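Local coordinates for protein 2-oxoglutarate-dependent dioxygenase DAO (Oryza sativa subsp. indica, PDB 6KUN) that is a 2-oxoglutarate-dependent, iron-requiring dioxygenase that probably inactivates the plant hormone auxin by oxidising indole-3-acetic acid to 2-oxoindole-3-acetic acid, at residues Glu48-Ala51 with Ala52-Leu56; Gln183-Glu186 with Cys187-Gly190. All coordinates share one frame; numbering follows the deposited sequence.

Contact 1 comes first along the chain, within helix 43-57 of the N-terminal part. Contact 2 follows much later, in the loop between strands 179-183 and 191-194 of the jelly-roll catalytic core. Their centres are about 14 Å apart, on the same side of the chain's centre. They meet through a salt bridge between Lys50 NZ and Glu186 OE1, modelled so short that its exact geometry is doubtful. It ties the helix to the loop that joins strands of two different sheets. Both contacts also touch the second subunit, and Cys187 forms a disulfide with Cys187 of that subunit. The pair therefore links a helix packed on the core sheet, a loop of the core and the dimer interface.

Contact 1 (Glu48-Ala51 with Ala52-Leu56); sequences EMKA and AVRAL
The Arg54 guanidinium lies beside the Lys50 chain one helical turn earlier. Lys50 CD reaches it obliquely, 3.5 Å from Arg54 NH1, and Pro208 of the second subunit also packs on the arginine. The two chains run side by side and point the same way. Arg54 is bent at chi2 and again at chi3 (42°), which folds CD back to 3.4 Å from Lys50 O. On the buried side of the helix, Met49 and Val53 cross. Met49 CE presses on Val53 CG2 at 3.3 Å, tighter than a usual carbon contact. The methionine chain turns at chi2 (64°), bringing SD and CE alongside that methyl group. Beneath them, successive i to i+4 backbone bonds hold the turn, including Val53 N to Met49 O at 2.8 Å, nearly straight. Met49 and Val53 also pack on Met155 and Ile245 of the core sheet. Replacing Arg54 with an alanine would probably lose the guanidinium contact with Lys50 CG and CD and the packing on Pro208 of the second subunit. Lys50 NZ turns to Glu186 in a salt bridge, which probably takes up much of its charge. The helix thus offers an apolar face to the core and puts the long basic side chains of Lys50 and Arg54 toward the second subunit, with the lysine charge matched by Glu186.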
loop_
_atom_site.group_PDB
_atom_site.type_symbol
_atom_site.label_atom_id
_atom_site.label_comp_id
_atom_site.label_asym_id
_atom_site.label_seq_id
_atom_site.Cartn_x
_atom_site.Cartn_y
_atom_site.Cartn_z
ATOM N N GLU B 48 7.675 -5.961 -0.275
ATOM C CA GLU B 48 8.709 -6.445 0.643
ATOM C C GLU B 48 9.600 -5.295 1.117
ATOM O O GLU B 48 10.027 -5.271 2.285
ATOM C CB GLU B 48 9.536 -7.526 -0.056
ATOM C CG GLU B 48 8.703 -8.703 -0.499
ATOM C CD GLU B 48 9.462 -9.673 -1.367
ATOM O OE1 GLU B 48 10.682 -9.484 -1.541
ATOM O OE2 GLU B 48 8.829 -10.622 -1.883
ATOM N N MET B 49 9.867 -4.324 0.237
ATOM C CA MET B 49 10.712 -3.196 0.607
ATOM C C MET B 49 10.001 -2.265 1.582
ATOM O O MET B 49 10.622 -1.725 2.505
ATOM C CB MET B 49 11.125 -2.425 -0.642
ATOM C CG MET B 49 11.989 -1.241 -0.351
ATOM S SD MET B 49 13.531 -1.848 0.360
ATOM C CE MET B 49 14.440 -0.303 0.424
ATOM N N LYS B 50 8.703 -2.036 1.389
ATOM C CA LYS B 50 7.969 -1.200 2.342
ATOM C C LYS B 50 8.082 -1.760 3.757
ATOM O O LYS B 50 8.302 -1.008 4.713
ATOM C CB LYS B 50 6.489 -1.101 1.924
ATOM C CG LYS B 50 5.676 -0.165 2.792
ATOM C CD LYS B 50 4.172 -0.253 2.502
ATOM C CE LYS B 50 3.808 0.231 1.102
ATOM N NZ LYS B 50 2.473 -0.289 0.669
ATOM N N ALA B 51 7.980 -3.080 3.898
ATOM C CA ALA B 51 8.130 -3.722 5.202
ATOM C C ALA B 51 9.571 -3.636 5.705
ATOM O O ALA B 51 9.817 -3.320 6.872
ATOM C CB ALA B 51 7.694 -5.176 5.105
ATOM N N ALA B 52 10.545 -3.908 4.837
ATOM C CA ALA B 52 11.939 -3.875 5.253
ATOM C C ALA B 52 12.341 -2.484 5.733
ATOM O O ALA B 52 13.004 -2.343 6.766
ATOM C CB ALA B 52 12.848 -4.310 4.095
ATOM N N VAL B 53 11.953 -1.442 5.002
ATOM C CA VAL B 53 12.315 -0.091 5.419
ATOM C C VAL B 53 11.684 0.249 6.763
ATOM O O VAL B 53 12.305 0.900 7.622
ATOM C CB VAL B 53 11.910 0.920 4.338
ATOM C CG1 VAL B 53 12.174 2.333 4.829
ATOM C CG2 VAL B 53 12.738 0.683 3.063
ATOM N N ARG B 54 10.435 -0.155 6.960
ATOM C CA ARG B 54 9.802 0.051 8.261
ATOM C C ARG B 54 10.463 -0.769 9.353
ATOM O O ARG B 54 10.596 -0.274 10.472
ATOM C CB ARG B 54 8.313 -0.253 8.149
ATOM C CG ARG B 54 7.529 1.018 7.758
ATOM C CD ARG B 54 6.327 0.775 6.874
ATOM N NE ARG B 54 5.553 -0.388 7.280
ATOM C CZ ARG B 54 4.325 -0.664 6.845
ATOM N NH1 ARG B 54 3.712 0.156 5.995
ATOM N NH2 ARG B 54 3.704 -1.755 7.271
ATOM N N ALA B 55 10.949 -1.969 9.026
ATOM C CA ALA B 55 11.707 -2.763 9.985
ATOM C C ALA B 55 13.023 -2.080 10.356
ATOM O O ALA B 55 13.387 -2.017 11.535
ATOM C CB ALA B 55 11.972 -4.151 9.411
ATOM N N LEU B 56 13.719 -1.514 9.377
ATOM C CA LEU B 56 14.946 -0.795 9.659
ATOM C C LEU B 56 14.684 0.358 10.611
ATOM O O LEU B 56 15.444 0.592 11.561
ATOM C CB LEU B 56 15.574 -0.264 8.373
ATOM C CG LEU B 56 16.327 -1.259 7.533
ATOM C CD1 LEU B 56 16.850 -0.493 6.315
ATOM C CD2 LEU B 56 17.432 -1.939 8.360
#

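Contact 2 (Gln183-Glu186 with Cys187-Gly190); sequences QEDE and CVGG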
loop_
_atom_site.group_PDB
_atom_site.type_symbol
_atom_site.label_atom_id
_atom_site.label_comp_id
_atom_site.label_asym_id
_atom_site.label_seq_id
_atom_site.Cartn_x
_atom_site.Cartn_y
_atom_site.Cartn_z
ATOM N N GLN B 183 10.081 7.244 -4.102
ATOM C CA GLN B 183 8.933 6.411 -3.767
ATOM C C GLN B 183 8.347 6.915 -2.446
ATOM O O GLN B 183 8.921 6.691 -1.380
ATOM C CB GLN B 183 9.345 4.945 -3.641
ATOM C CG GLN B 183 8.241 4.032 -3.135
ATOM C CD GLN B 183 7.861 2.964 -4.142
ATOM O OE1 GLN B 183 8.293 1.816 -4.041
ATOM N NE2 GLN B 183 7.046 3.339 -5.122
ATOM N N GLU B 184 7.212 7.606 -2.525
ATOM C CA GLU B 184 6.635 8.287 -1.371
ATOM C C GLU B 184 5.746 7.321 -0.598
ATOM O O GLU B 184 5.304 6.295 -1.108
ATOM C CB GLU B 184 5.832 9.520 -1.824
ATOM C CG GLU B 184 5.304 10.421 -0.697
ATOM C CD GLU B 184 4.649 11.690 -1.233
ATOM O OE1 GLU B 184 4.574 11.839 -2.472
ATOM O OE2 GLU B 184 4.214 12.536 -0.426
ATOM N N ASP B 185 5.513 7.651 0.659
ATOM C CA ASP B 185 4.612 6.864 1.489
ATOM C C ASP B 185 3.214 6.922 0.911
ATOM O O ASP B 185 2.684 8.013 0.719
ATOM C CB ASP B 185 4.616 7.420 2.906
ATOM C CG ASP B 185 4.220 6.395 3.916
ATOM O OD1 ASP B 185 3.363 5.543 3.585
ATOM O OD2 ASP B 185 4.791 6.442 5.031
ATOM N N GLU B 186 2.618 5.754 0.625
ATOM C CA GLU B 186 1.269 5.728 0.075
ATOM C C GLU B 186 0.268 6.423 0.990
ATOM O O GLU B 186 -0.675 7.056 0.511
ATOM C CB GLU B 186 0.812 4.282 -0.145
ATOM C CG GLU B 186 1.769 3.413 -0.933
ATOM C CD GLU B 186 1.276 1.978 -1.043
ATOM O OE1 GLU B 186 2.129 1.067 -1.088
ATOM O OE2 GLU B 186 0.036 1.768 -1.078
ATOM N N CYS B 187 0.466 6.337 2.298
ATOM C CA CYS B 187 -0.514 6.855 3.241
ATOM C C CYS B 187 -0.288 8.305 3.612
ATOM O O CYS B 187 -1.256 9.029 3.850
ATOM C CB CYS B 187 -0.498 5.991 4.499
ATOM S SG CYS B 187 -0.611 4.241 4.047
ATOM N N VAL B 188 0.958 8.745 3.660
ATOM C CA VAL B 188 1.320 10.074 4.121
ATOM C C VAL B 188 1.925 10.782 2.915
ATOM O O VAL B 188 3.006 10.395 2.440
ATOM C CB VAL B 188 2.315 10.025 5.290
ATOM C CG1 VAL B 188 2.481 11.395 5.894
ATOM C CG2 VAL B 188 1.856 8.991 6.332
ATOM N N GLY B 189 1.221 11.771 2.404
ATOM C CA GLY B 189 1.755 12.561 1.313
ATOM C C GLY B 189 2.654 13.656 1.841
ATOM O O GLY B 189 3.560 13.419 2.646
ATOM N N GLY B 190 2.394 14.879 1.405
ATOM C CA GLY B 190 3.133 16.030 1.870
ATOM C C GLY B 190 4.065 16.644 0.847
ATOM O O GLY B 190 4.404 17.825 0.986
#
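Glu184 and Gly189 form the tight part of this turn. Glu184 OE2 sits 3.0 Å from Gly189 CA, against bare backbone. The glutamate gets there as an extended chain, with CG trans to the backbone N (chi1 -173°). Gly190 has a positive phi of 109°, where a CB would be jammed against the preceding carbonyl oxygen. OE2 also accepts a weak hydrogen bond from Leu191 N and makes a long, weak ion pair with Arg242 NE.

Asp185 closes the bend. Its OD1 accepts Cys187 N at 3.3 Å, which makes an Asx turn. The N-H points almost straight at OD1 but comes from above the carboxylate plane, 41° out of it. OD2 is bonded to Val243 N, so both carboxylate oxygens have a backbone donor. Asp185 CB lies 3.4 Å from Val188 O, and Val188 CG2 is a looser neighbour of OD2 at 4.1 Å. Asp185 O and Val188 O are only 3.0 Å apart, a close pair of acceptors that probably costs some energy.

The outer side is loose between the two segments, solvent-facing at Cys187, and held by the second subunit. Glu186 and Cys187 meet mainly through their shared backbone. The extended Glu186 chain carries its carboxylate to Lys50, where OE1 makes a salt bridge, and it packs on Glu186 of the second subunit. Cys187 is exposed, and its SG is joined by a disulfide to Cys187 of the second subunit.

The Glu184 side chain lies about 4 Å from that of Arg242, a residue of the 2-oxoglutarate pocket. Its negative charge may contribute weakly to placing that arginine, while the outer bend carries the covalent link between subunits.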